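Local coordinates for AncCDT-1 (Synthetic construct, PDB 5T0W), which binds arginine between its two lobes and is a reconstructed ancestral solute-binding protein of family 3, probably an amino acid carrier in transport, at residues Val27-Asp32 and Gly43-Phe48; Asp72-Ala77 and Val86-Thr91; Ile50-Ala55 and Asp238-Lys243. All blocks are in the same frame, centred on the assembly; numbering follows the deposited sequence.

Interaction 1 of 3, residues Val27-Asp32 and Gly43-Phe48; sequences VGTDAD and GQYTGF. With ARG (arginine), chain E.
A31 meets Y45 through a methyl group and a ring edge. CB of A31 lies 3.4 Å from CE1 of Y45, close to the plane of the ring, and 3.9 Å from CD1. T29 adds a looser touch: its CG2 is 4.3 Å from CE1 of Y45. The contact is small and apolar, and the two backbones stay well apart. The CA atoms of A31 and Y45 are 7.6 Å from each other, so the tyrosine ring bridges the gap. Its CG is anti to the carbonyl carbon (chi1 -79°), which swings the ring over to A31.

D30, between the two contact residues, turns its side chain the other way, to the bound arginine. Two weak hydrogen bonds meet the guanidinium group there. ARG NH1 reaches O of D30 at 3.2 Å, and ARG NH2 reaches OD1 of D30 at 3.3 Å. The acidic side chain would also favour the positive charge of the ligand. Its other oxygen, OD2, has a weak hydrogen bond from N of W71, and N of D30 is bonded to OG of S88. T29 OG1 is hydrogen-bonded to O of M87 and to OG of S37. These bonds probably help to position the loop that carries D30.

The Y45 ring also meets the F66 ring and makes a cation-pi contact with K39. Strand 24-29 is central in a three-stranded parallel sheet, between strands 63-68 and 85-86. Strand 45-46 pairs with 38-39 in a small hairpin and leads, through the N-cap residue G47, into helix 48-60.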
ATOM      1  N   VAL A  27     -12.705   6.476   5.113  1.00 27.62           N
ATOM      2  CA  VAL A  27     -11.579   5.624   4.760  1.00 26.66           C
ATOM      3  C   VAL A  27     -10.322   6.422   4.524  1.00 27.06           C
ATOM      4  O   VAL A  27     -10.207   7.125   3.519  1.00 27.77           O
ATOM      5  CB  VAL A  27     -11.883   4.807   3.487  1.00 26.25           C
ATOM      6  CG1 VAL A  27     -10.685   3.965   3.087  1.00 25.44           C
ATOM      7  CG2 VAL A  27     -13.113   3.938   3.709  1.00 26.06           C
ATOM      8  N   GLY A  28      -9.367   6.269   5.426  1.00 26.98           N
ATOM      9  CA  GLY A  28      -8.043   6.856   5.261  1.00 27.60           C
ATOM     10  C   GLY A  28      -7.250   6.182   4.164  1.00 27.40           C
ATOM     11  O   GLY A  28      -7.070   4.965   4.186  1.00 26.53           O
ATOM     12  N   THR A  29      -6.826   6.962   3.169  1.00 28.69           N
ATOM     13  CA  THR A  29      -6.068   6.414   2.035  1.00 28.90           C
ATOM     14  C   THR A  29      -4.999   7.445   1.517  1.00 29.90           C
ATOM     15  O   THR A  29      -5.213   8.637   1.676  1.00 31.09           O
ATOM     16  CB  THR A  29      -7.049   5.752   1.010  1.00 29.09           C
ATOM     17  OG1 THR A  29      -6.339   4.894   0.112  1.00 28.95           O
ATOM     18  CG2 THR A  29      -7.838   6.776   0.217  1.00 30.42           C
ATOM     19  N   ASP A  30      -3.834   6.993   1.007  1.00 29.56           N
ATOM     20  CA  ASP A  30      -2.786   7.846   0.435  1.00 30.28           C
ATOM     21  C   ASP A  30      -2.898   7.578  -1.045  1.00 30.60           C
ATOM     22  O   ASP A  30      -2.353   6.599  -1.588  1.00 29.87           O
ATOM     23  CB  ASP A  30      -1.373   7.518   0.935  1.00 30.17           C
ATOM     24  CG  ASP A  30      -0.287   8.093   0.031  1.00 31.39           C
ATOM     25  OD1 ASP A  30      -0.091   7.559  -1.089  1.00 31.58           O
ATOM     26  OD2 ASP A  30       0.356   9.094   0.427  1.00 32.55           O
ATOM     27  N   ALA A  31      -3.606   8.479  -1.706  1.00 31.76           N
ATOM     28  CA  ALA A  31      -4.247   8.171  -2.974  1.00 32.32           C
ATOM     29  C   ALA A  31      -3.416   8.406  -4.290  1.00 33.76           C
ATOM     30  O   ALA A  31      -3.950   8.636  -5.406  1.00 34.69           O
ATOM     31  CB  ALA A  31      -5.590   8.869  -2.985  1.00 32.91           C
ATOM     32  N   ASP A  32      -2.096   8.317  -4.150  1.00 33.92           N
ATOM     33  CA  ASP A  32      -1.225   8.127  -5.323  1.00 34.89           C
ATOM     34  C   ASP A  32      -0.479   6.835  -5.139  1.00 33.57           C
ATOM     35  O   ASP A  32       0.694   6.836  -4.780  1.00 34.01           O
ATOM     36  CB  ASP A  32      -0.262   9.288  -5.632  1.00 36.55           C
ATOM     37  CG  ASP A  32       0.157   9.310  -7.117  1.00 38.33           C
ATOM     38  OD1 ASP A  32      -0.071   8.288  -7.820  1.00 37.95           O
ATOM     39  OD2 ASP A  32       0.683  10.365  -7.592  1.00 40.26           O
ATOM     40  N   GLY A  43      -9.893  12.978 -11.795  1.00 48.94           N
ATOM     41  CA  GLY A  43      -9.599  13.182 -10.373  1.00 46.40           C
ATOM     42  C   GLY A  43     -10.514  12.421  -9.420  1.00 43.87           C
ATOM     43  O   GLY A  43     -10.713  12.851  -8.286  1.00 43.24           O
ATOM     44  N   GLN A  44     -11.107  11.321  -9.882  1.00 42.55           N
ATOM     45  CA  GLN A  44     -11.963  10.478  -9.030  1.00 40.31           C
ATOM     46  C   GLN A  44     -11.182   9.308  -8.417  1.00 37.57           C
ATOM     47  O   GLN A  44     -10.235   8.783  -9.039  1.00 37.33           O
ATOM     48  CB  GLN A  44     -13.177   9.930  -9.805  1.00 41.27           C
ATOM     49  CG  GLN A  44     -14.123  10.995 -10.318  1.00 43.64           C
ATOM     50  CD  GLN A  44     -14.453  12.036  -9.266  1.00 43.57           C
ATOM     51  OE1 GLN A  44     -15.043  11.713  -8.229  1.00 42.19           O
ATOM     52  NE2 GLN A  44     -14.087  13.300  -9.534  1.00 45.23           N
ATOM     53  N   TYR A  45     -11.652   8.855  -7.247  1.00 35.46           N
ATOM     54  CA  TYR A  45     -10.955   7.861  -6.492  1.00 33.12           C
ATOM     55  C   TYR A  45     -11.211   6.522  -7.149  1.00 32.33           C
ATOM     56  O   TYR A  45     -12.344   6.199  -7.535  1.00 32.94           O
ATOM     57  CB  TYR A  45     -11.350   7.798  -5.021  1.00 31.96           C
ATOM     58  CG  TYR A  45     -10.711   8.869  -4.151  1.00 32.16           C
ATOM     59  CD1 TYR A  45      -9.429   8.703  -3.651  1.00 31.32           C
ATOM     60  CD2 TYR A  45     -11.408  10.023  -3.788  1.00 33.32           C
ATOM     61  CE1 TYR A  45      -8.850   9.685  -2.851  1.00 31.69           C
ATOM     62  CE2 TYR A  45     -10.837  11.005  -2.986  1.00 33.66           C
ATOM     63  CZ  TYR A  45      -9.551  10.836  -2.521  1.00 32.90           C
ATOM     64  OH  TYR A  45      -8.949  11.782  -1.674  1.00 33.45           O
ATOM     65  N   THR A  46     -10.144   5.758  -7.308  1.00 30.94           N
ATOM     66  CA  THR A  46     -10.248   4.518  -8.031  1.00 30.60           C
ATOM     67  C   THR A  46      -9.118   3.570  -7.634  1.00 29.02           C
ATOM     68  O   THR A  46      -8.057   3.998  -7.232  1.00 28.51           O
ATOM     69  CB  THR A  46     -10.281   4.792  -9.552  1.00 32.55           C
ATOM     70  OG1 THR A  46     -10.459   3.563 -10.251  1.00 32.81           O
ATOM     71  CG2 THR A  46      -8.999   5.444 -10.008  1.00 33.10           C
ATOM     72  N   GLY A  47      -9.368   2.280  -7.743  1.00 28.41           N
ATOM     73  CA  GLY A  47      -8.391   1.276  -7.341  1.00 27.17           C
ATOM     74  C   GLY A  47      -9.019   0.116  -6.597  1.00 26.11           C
ATOM     75  O   GLY A  47     -10.203   0.136  -6.269  1.00 26.15           O
ATOM     76  N   PHE A  48      -8.182  -0.871  -6.283  1.00 25.30           N
ATOM     77  CA  PHE A  48      -8.567  -2.069  -5.534  1.00 24.53           C
ATOM     78  C   PHE A  48      -9.056  -1.703  -4.152  1.00 23.50           C
ATOM     79  O   PHE A  48     -10.133  -2.115  -3.747  1.00 23.47           O
ATOM     80  CB  PHE A  48      -7.349  -2.962  -5.446  1.00 24.11           C
ATOM     81  CG  PHE A  48      -7.603  -4.334  -4.885  1.00 23.74           C
ATOM     82  CD1 PHE A  48      -8.487  -5.190  -5.471  1.00 24.60           C
ATOM     83  CD2 PHE A  48      -6.876  -4.785  -3.791  1.00 22.75           C
ATOM     84  CE1 PHE A  48      -8.687  -6.453  -4.966  1.00 24.48           C
ATOM     85  CE2 PHE A  48      -7.057  -6.063  -3.296  1.00 22.65           C
ATOM     86  CZ  PHE A  48      -7.968  -6.892  -3.885  1.00 23.52           C
TER
HETATM   87  N   ARG E 301       2.854  -2.000   1.452  1.00  7.68           N
HETATM   88  CA  ARG E 301       3.824  -0.992   1.900  1.00  7.57           C
HETATM   89  C   ARG E 301       3.537  -0.692   3.323  1.00  7.46           C
HETATM   90  O   ARG E 301       4.401  -0.104   3.974  1.00  7.30           O
HETATM   91  CB  ARG E 301       3.690   0.271   1.102  1.00  7.80           C
HETATM   92  CG  ARG E 301       2.363   0.933   1.339  1.00  8.38           C
HETATM   93  CD  ARG E 301       2.314   2.332   0.730  1.00  8.75           C
HETATM   94  NE  ARG E 301       0.937   2.684   0.425  1.00  9.10           N
HETATM   95  CZ  ARG E 301       0.557   3.877  -0.003  1.00  9.46           C
HETATM   96  NH1 ARG E 301      -0.730   4.111  -0.289  1.00  9.40           N
HETATM   97  NH2 ARG E 301       1.462   4.833  -0.160  1.00  9.64           N
HETATM   98  OXT ARG E 301       2.438  -1.014   3.817  1.00  7.36           O

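Interaction 2 of 3, residues Asp72-Ala77 and Val86-Thr91; sequences DGIIPA and VMSGMT. With ARG (arginine), chain E.
I74 and V86 have the closest CA atoms of the two segments, 7.7 Å apart. G73 is the N-cap of helix 74-79, and A77 N bonds back to O of G73. The 86-91 segment leaves strand 85-86 as an irregular loop.

I74 and V86 point at each other tip to tip, with CD1 of I74 3.7 Å from CG1 of V86. The same CD1 also touches CB of S88. The I75 side chain lies roughly perpendicular to that of M90, and CD1 of I75 packs on CE of M90. The M90 chain is extended beyond CG, which carries its methyl out to the helix.

The loop binds the guanidinium, amino and carboxylate groups of the arginine, forming one wall of the pocket between the lobes of this solute-binding protein. S88 OG takes ARG NH1 at 3.0 Å, and S88 O takes ARG NE at 3.1 Å. The ligand's amino N donates to G89 O (2.8 Å) and to T91 OG1 (2.9 Å). T91 N donates almost straight to ARG OXT, at 2.8 Å and 169°.

R96 of helix 94-97 touches both I75 and M90. V86 and M90 share backbone bonds with strand 207-213, while M87 packs against helix 48-60.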
ATOM      1  N   ASP A  72       3.220   8.614   5.642  1.00 28.38           N
ATOM      2  CA  ASP A  72       4.046   8.582   6.844  1.00 29.06           C
ATOM      3  C   ASP A  72       3.247   8.779   8.126  1.00 29.18           C
ATOM      4  O   ASP A  72       3.540   8.147   9.122  1.00 29.08           O
ATOM      5  CB  ASP A  72       5.153   9.629   6.770  1.00 30.83           C
ATOM      6  CG  ASP A  72       6.213   9.412   7.832  1.00 31.71           C
ATOM      7  OD1 ASP A  72       6.795   8.295   7.855  1.00 31.11           O
ATOM      8  OD2 ASP A  72       6.463  10.359   8.635  1.00 33.29           O
ATOM      9  N   GLY A  73       2.248   9.656   8.087  1.00 29.57           N
ATOM     10  CA  GLY A  73       1.414   9.939   9.243  1.00 30.01           C
ATOM     11  C   GLY A  73       0.066   9.231   9.230  1.00 28.81           C
ATOM     12  O   GLY A  73      -0.863   9.638   9.918  1.00 29.27           O
ATOM     13  N   ILE A  74      -0.061   8.182   8.425  1.00 27.46           N
ATOM     14  CA  ILE A  74      -1.357   7.552   8.248  1.00 26.46           C
ATOM     15  C   ILE A  74      -1.825   6.812   9.510  1.00 26.13           C
ATOM     16  O   ILE A  74      -3.012   6.819   9.815  1.00 25.98           O
ATOM     17  CB  ILE A  74      -1.407   6.624   7.022  1.00 25.32           C
ATOM     18  CG1 ILE A  74      -2.878   6.364   6.650  1.00 24.82           C
ATOM     19  CG2 ILE A  74      -0.689   5.329   7.297  1.00 24.57           C
ATOM     20  CD1 ILE A  74      -3.059   5.679   5.305  1.00 24.21           C
ATOM     21  N   ILE A  75      -0.898   6.183  10.222  1.00 26.15           N
ATOM     22  CA  ILE A  75      -1.245   5.537  11.478  1.00 26.26           C
ATOM     23  C   ILE A  75      -1.587   6.546  12.583  1.00 27.80           C
ATOM     24  O   ILE A  75      -2.574   6.376  13.299  1.00 27.96           O
ATOM     25  CB  ILE A  75      -0.155   4.568  11.938  1.00 26.04           C
ATOM     26  CG1 ILE A  75      -0.221   3.335  11.053  1.00 24.65           C
ATOM     27  CG2 ILE A  75      -0.345   4.191  13.397  1.00 26.74           C
ATOM     28  CD1 ILE A  75       0.820   2.294  11.354  1.00 24.56           C
ATOM     29  N   PRO A  76      -0.780   7.599  12.737  1.00 29.21           N
ATOM     30  CA  PRO A  76      -1.214   8.638  13.699  1.00 30.84           C
ATOM     31  C   PRO A  76      -2.577   9.253  13.374  1.00 30.94           C
ATOM     32  O   PRO A  76      -3.338   9.593  14.289  1.00 31.89           O
ATOM     33  CB  PRO A  76      -0.101   9.693  13.596  1.00 32.18           C
ATOM     34  CG  PRO A  76       1.115   8.890  13.252  1.00 31.56           C
ATOM     35  CD  PRO A  76       0.642   7.745  12.373  1.00 29.58           C
ATOM     36  N   ALA A  77      -2.865   9.441  12.087  1.00 30.29           N
ATOM     37  CA  ALA A  77      -4.135  10.001  11.682  1.00 30.49           C
ATOM     38  C   ALA A  77      -5.267   9.067  12.107  1.00 29.81           C
ATOM     39  O   ALA A  77      -6.309   9.523  12.572  1.00 30.58           O
ATOM     40  CB  ALA A  77      -4.169  10.227  10.189  1.00 29.97           C
ATOM     41  N   VAL A  86      -7.974   2.238   7.687  1.00 20.75           N
ATOM     42  CA  VAL A  86      -6.938   2.422   6.641  1.00 20.59           C
ATOM     43  C   VAL A  86      -7.133   1.373   5.534  1.00 20.09           C
ATOM     44  O   VAL A  86      -7.092   0.197   5.805  1.00 19.71           O
ATOM     45  CB  VAL A  86      -5.533   2.277   7.221  1.00 20.59           C
ATOM     46  CG1 VAL A  86      -4.496   2.410   6.144  1.00 20.53           C
ATOM     47  CG2 VAL A  86      -5.299   3.303   8.305  1.00 21.35           C
ATOM     48  N   MET A  87      -7.365   1.812   4.309  1.00 20.31           N
ATOM     49  CA  MET A  87      -7.412   0.910   3.168  1.00 20.13           C
ATOM     50  C   MET A  87      -6.489   1.478   2.088  1.00 20.47           C
ATOM     51  O   MET A  87      -6.873   2.356   1.316  1.00 21.09           O
ATOM     52  CB  MET A  87      -8.837   0.760   2.646  1.00 20.41           C
ATOM     53  CG  MET A  87      -9.870   0.481   3.734  1.00 20.33           C
ATOM     54  SD  MET A  87     -11.553  -0.017   3.272  1.00 20.74           S
ATOM     55  CE  MET A  87     -11.455  -1.555   2.351  1.00 20.66           C
ATOM     56  N   SER A  88      -5.221   1.084   2.157  1.00 20.24           N
ATOM     57  CA  SER A  88      -4.152   1.824   1.464  1.00 20.70           C
ATOM     58  C   SER A  88      -2.910   0.991   1.240  1.00 20.51           C
ATOM     59  O   SER A  88      -1.791   1.460   1.409  1.00 20.74           O
ATOM     60  CB  SER A  88      -3.797   3.127   2.199  1.00 21.13           C
ATOM     61  OG  SER A  88      -3.264   4.070   1.292  1.00 21.91           O
ATOM     62  N   GLY A  89      -3.134  -0.252   0.852  1.00 20.24           N
ATOM     63  CA  GLY A  89      -2.057  -1.177   0.545  1.00 20.24           C
ATOM     64  C   GLY A  89      -1.131  -1.430   1.705  1.00 19.98           C
ATOM     65  O   GLY A  89       0.064  -1.527   1.519  1.00 20.22           O
ATOM     66  N   MET A  90      -1.694  -1.496   2.907  1.00 19.66           N
ATOM     67  CA  MET A  90      -0.892  -1.573   4.096  1.00 19.68           C
ATOM     68  C   MET A  90      -0.465  -2.988   4.489  1.00 19.62           C
ATOM     69  O   MET A  90      -1.270  -3.851   4.774  1.00 19.47           O
ATOM     70  CB  MET A  90      -1.629  -0.937   5.233  1.00 19.67           C
ATOM     71  CG  MET A  90      -0.776  -0.808   6.458  1.00 20.00           C
ATOM     72  SD  MET A  90      -1.483   0.316   7.615  1.00 20.39           S
ATOM     73  CE  MET A  90      -0.326   0.120   8.949  1.00 21.04           C
ATOM     74  N   THR A  91       0.836  -3.211   4.476  1.00 19.93           N
ATOM     75  CA  THR A  91       1.426  -4.454   4.924  1.00 20.14           C
ATOM     76  C   THR A  91       1.238  -4.606   6.445  1.00 20.28           C
ATOM     77  O   THR A  91       1.384  -3.662   7.187  1.00 20.45           O
ATOM     78  CB  THR A  91       2.926  -4.456   4.594  1.00 20.63           C
ATOM     79  OG1 THR A  91       3.105  -4.336   3.182  1.00 20.70           O
ATOM     80  CG2 THR A  91       3.578  -5.714   5.069  1.00 21.06           C
TER
HETATM   81  N   ARG E 301       2.854  -2.000   1.452  1.00  7.68           N
HETATM   82  CA  ARG E 301       3.824  -0.992   1.900  1.00  7.57           C
HETATM   83  C   ARG E 301       3.537  -0.692   3.323  1.00  7.46           C
HETATM   84  O   ARG E 301       4.401  -0.104   3.974  1.00  7.30           O
HETATM   85  CB  ARG E 301       3.690   0.271   1.102  1.00  7.80           C
HETATM   86  CG  ARG E 301       2.363   0.933   1.339  1.00  8.38           C
HETATM   87  CD  ARG E 301       2.314   2.332   0.730  1.00  8.75           C
HETATM   88  NE  ARG E 301       0.937   2.684   0.425  1.00  9.10           N
HETATM   89  CZ  ARG E 301       0.557   3.877  -0.003  1.00  9.46           C
HETATM   90  NH1 ARG E 301      -0.730   4.111  -0.289  1.00  9.40           N
HETATM   91  NH2 ARG E 301       1.462   4.833  -0.160  1.00  9.64           N
HETATM   92  OXT ARG E 301       2.438  -1.014   3.817  1.00  7.36           O

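Interaction 3 of 3, residues Ile50-Ala55 and Asp238-Lys243; sequences IDLAKA and DKLYEK
D51 and K243 form a salt bridge between two helices. K243 NZ donates to D51 OD2 at 2.8 Å. It meets the syn side of that oxygen, 17° out of the carboxylate plane. The lysine chain is fully extended, with CG anti to the backbone N (chi1 169°), and so spans the gap between the helices. D51 OD2 has a second donor, NE1 of W244. Two bonds therefore grip this one oxygen. Backbone O of I50 and of D51 are taken by N of K54 and N of A55 within the first helix. In the second, O of D238 accepts from N of E242.

Beside the charged pair the packing is apolar. CD2 of L240 sits 3.4 Å from CB of D51. It is also 4.0 Å from CD2 of L52; the two leucine side chains lie alongside one another, pointing opposite ways. The segments run nearly antiparallel, at 162°, with axes 11.1 Å apart. M231 of helix 218-233 touches both L52 and A55.

The salt bridge lies at the exposed K243, while the leucine contact reaches the buried L52. The two bonds tie helix 236-245 to helix 48-60, and probably favour the charged form of D51.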
ATOM      1  N   ILE A  50     -10.173   1.078  -3.204  1.00 23.70           N
ATOM      2  CA  ILE A  50     -11.342   1.948  -3.347  1.00 24.52           C
ATOM      3  C   ILE A  50     -12.559   1.080  -3.558  1.00 24.86           C
ATOM      4  O   ILE A  50     -13.557   1.232  -2.858  1.00 24.82           O
ATOM      5  CB  ILE A  50     -11.152   2.926  -4.508  1.00 25.81           C
ATOM      6  CG1 ILE A  50      -9.913   3.807  -4.252  1.00 25.62           C
ATOM      7  CG2 ILE A  50     -12.376   3.788  -4.706  1.00 26.90           C
ATOM      8  CD1 ILE A  50      -9.896   4.517  -2.912  1.00 25.00           C
ATOM      9  N   ASP A  51     -12.468   0.125  -4.467  1.00 25.31           N
ATOM     10  CA  ASP A  51     -13.596  -0.777  -4.693  1.00 25.85           C
ATOM     11  C   ASP A  51     -13.952  -1.564  -3.439  1.00 24.86           C
ATOM     12  O   ASP A  51     -15.116  -1.739  -3.100  1.00 25.18           O
ATOM     13  CB  ASP A  51     -13.295  -1.740  -5.836  1.00 26.67           C
ATOM     14  CG  ASP A  51     -13.292  -1.061  -7.195  1.00 28.18           C
ATOM     15  OD1 ASP A  51     -13.535   0.162  -7.272  1.00 28.62           O
ATOM     16  OD2 ASP A  51     -13.020  -1.768  -8.188  1.00 29.11           O
ATOM     17  N   LEU A  52     -12.934  -2.041  -2.743  1.00 23.80           N
ATOM     18  CA  LEU A  52     -13.157  -2.748  -1.500  1.00 23.01           C
ATOM     19  C   LEU A  52     -13.830  -1.828  -0.495  1.00 22.77           C
ATOM     20  O   LEU A  52     -14.837  -2.212   0.103  1.00 22.91           O
ATOM     21  CB  LEU A  52     -11.839  -3.296  -0.962  1.00 22.15           C
ATOM     22  CG  LEU A  52     -11.383  -4.580  -1.693  1.00 22.51           C
ATOM     23  CD1 LEU A  52     -10.020  -5.135  -1.286  1.00 21.89           C
ATOM     24  CD2 LEU A  52     -12.423  -5.697  -1.692  1.00 23.12           C
ATOM     25  N   ALA A  53     -13.283  -0.624  -0.311  1.00 22.59           N
ATOM     26  CA  ALA A  53     -13.910   0.373   0.553  1.00 22.66           C
ATOM     27  C   ALA A  53     -15.390   0.544   0.216  1.00 23.59           C
ATOM     28  O   ALA A  53     -16.240   0.552   1.107  1.00 23.63           O
ATOM     29  CB  ALA A  53     -13.199   1.699   0.444  1.00 22.82           C
ATOM     30  N   LYS A  54     -15.694   0.654  -1.070  1.00 24.51           N
ATOM     31  CA  LYS A  54     -17.077   0.774  -1.505  1.00 25.68           C
ATOM     32  C   LYS A  54     -17.890  -0.414  -1.077  1.00 25.63           C
ATOM     33  O   LYS A  54     -19.024  -0.249  -0.616  1.00 26.21           O
ATOM     34  CB  LYS A  54     -17.162   0.897  -3.012  1.00 26.96           C
ATOM     35  CG  LYS A  54     -16.696   2.248  -3.498  1.00 27.62           C
ATOM     36  CD  LYS A  54     -16.912   2.373  -4.990  1.00 29.22           C
ATOM     37  CE  LYS A  54     -16.551   3.781  -5.423  1.00 30.13           C
ATOM     38  NZ  LYS A  54     -16.323   3.785  -6.879  1.00 31.53           N
ATOM     39  N   ALA A  55     -17.340  -1.613  -1.253  1.00 25.19           N
ATOM     40  CA  ALA A  55     -18.064  -2.844  -0.913  1.00 25.39           C
ATOM     41  C   ALA A  55     -18.382  -2.866   0.579  1.00 24.74           C
ATOM     42  O   ALA A  55     -19.487  -3.232   0.981  1.00 25.31           O
ATOM     43  CB  ALA A  55     -17.257  -4.091  -1.319  1.00 25.19           C
ATOM     44  N   ASP A 238     -12.779 -12.263  -5.870  1.00 29.84           N
ATOM     45  CA  ASP A 238     -12.022 -12.750  -7.033  1.00 31.00           C
ATOM     46  C   ASP A 238     -12.260 -11.841  -8.222  1.00 31.92           C
ATOM     47  O   ASP A 238     -11.315 -11.523  -8.933  1.00 32.12           O
ATOM     48  CB  ASP A 238     -12.379 -14.194  -7.385  1.00 32.23           C
ATOM     49  CG  ASP A 238     -12.019 -15.175  -6.297  1.00 31.84           C
ATOM     50  OD1 ASP A 238     -11.218 -14.832  -5.385  1.00 30.80           O
ATOM     51  OD2 ASP A 238     -12.589 -16.302  -6.328  1.00 33.14           O
ATOM     52  N   LYS A 239     -13.515 -11.427  -8.433  1.00 32.69           N
ATOM     53  CA  LYS A 239     -13.864 -10.572  -9.589  1.00 34.17           C
ATOM     54  C   LYS A 239     -13.017  -9.315  -9.502  1.00 33.82           C
ATOM     55  O   LYS A 239     -12.429  -8.852 -10.482  1.00 34.43           O
ATOM     56  CB  LYS A 239     -15.372 -10.245  -9.651  1.00 34.55           C
ATOM     57  N   LEU A 240     -12.897  -8.823  -8.283  1.00 33.05           N
ATOM     58  CA  LEU A 240     -12.204  -7.589  -8.025  1.00 32.92           C
ATOM     59  C   LEU A 240     -10.664  -7.717  -8.081  1.00 32.54           C
ATOM     60  O   LEU A 240      -9.976  -6.798  -8.547  1.00 32.60           O
ATOM     61  CB  LEU A 240     -12.665  -7.079  -6.685  1.00 32.26           C
ATOM     62  CG  LEU A 240     -13.702  -5.962  -6.769  1.00 33.64           C
ATOM     63  CD1 LEU A 240     -15.190  -6.386  -6.867  1.00 34.71           C
ATOM     64  CD2 LEU A 240     -13.399  -5.123  -5.539  1.00 32.48           C
ATOM     65  N   TYR A 241     -10.135  -8.846  -7.623  1.00 31.97           N
ATOM     66  CA  TYR A 241      -8.701  -9.106  -7.694  1.00 31.84           C
ATOM     67  C   TYR A 241      -8.247  -9.180  -9.144  1.00 33.51           C
ATOM     68  O   TYR A 241      -7.311  -8.487  -9.553  1.00 33.85           O
ATOM     69  CB  TYR A 241      -8.363 -10.420  -6.993  1.00 31.39           C
ATOM     70  CG  TYR A 241      -6.880 -10.774  -7.010  1.00 31.33           C
ATOM     71  CD1 TYR A 241      -6.304 -11.401  -8.122  1.00 32.30           C
ATOM     72  CD2 TYR A 241      -6.058 -10.475  -5.925  1.00 30.28           C
ATOM     73  CE1 TYR A 241      -4.957 -11.703  -8.156  1.00 32.53           C
ATOM     74  CE2 TYR A 241      -4.700 -10.774  -5.947  1.00 30.67           C
ATOM     75  CZ  TYR A 241      -4.153 -11.395  -7.067  1.00 31.76           C
ATOM     76  OH  TYR A 241      -2.810 -11.717  -7.091  1.00 32.19           O
ATOM     77  N   GLU A 242      -8.908 -10.012  -9.931  1.00 34.88           N
ATOM     78  CA  GLU A 242      -8.530 -10.163 -11.333  1.00 36.94           C
ATOM     79  C   GLU A 242      -8.707  -8.876 -12.128  1.00 36.89           C
ATOM     80  O   GLU A 242      -8.051  -8.681 -13.143  1.00 37.77           O
ATOM     81  CB  GLU A 242      -9.315 -11.302 -11.987  1.00 39.19           C
ATOM     82  CG  GLU A 242      -8.851 -12.687 -11.550  1.00 40.18           C
ATOM     83  CD  GLU A 242      -9.975 -13.722 -11.553  1.00 42.57           C
ATOM     84  OE1 GLU A 242     -11.174 -13.351 -11.475  1.00 43.72           O
ATOM     85  OE2 GLU A 242      -9.674 -14.932 -11.660  1.00 44.36           O
ATOM     86  N   LYS A 243      -9.593  -8.008 -11.660  1.00 35.82           N
ATOM     87  CA  LYS A 243      -9.810  -6.728 -12.299  1.00 36.31           C
ATOM     88  C   LYS A 243      -8.600  -5.815 -12.181  1.00 35.80           C
ATOM     89  O   LYS A 243      -8.290  -5.084 -13.113  1.00 36.81           O
ATOM     90  CB  LYS A 243     -11.037  -6.030 -11.703  1.00 35.98           C
ATOM     91  CG  LYS A 243     -11.175  -4.572 -12.120  1.00 36.66           C
ATOM     92  CD  LYS A 243     -12.388  -3.920 -11.490  1.00 36.43           C
ATOM     93  CE  LYS A 243     -12.407  -2.430 -11.770  1.00 37.09           C
ATOM     94  NZ  LYS A 243     -13.496  -1.786 -10.967  1.00 36.84           N
TER

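In the fold
Interaction 2 is the most buried of the three. Interactions 1 and 3 are only partly buried. The first two both hold the ligand: 27-32 offers acceptors to its guanidinium group, while 86-91 also binds its amino and carboxylate ends. They touch directly: strands 24-29 and 85-86 are neighbours in one sheet, and bonds from T29 and D30 reach M87 and S88. Interaction 3 lies away from the pocket and is the one with a salt bridge across its segments. In the other two the segments meet through carbon-to-carbon packing. Helix 48-60 connects the set: it follows strand 45-46 of interaction 1, and M87 of interaction 2 packs on its L52 and A53.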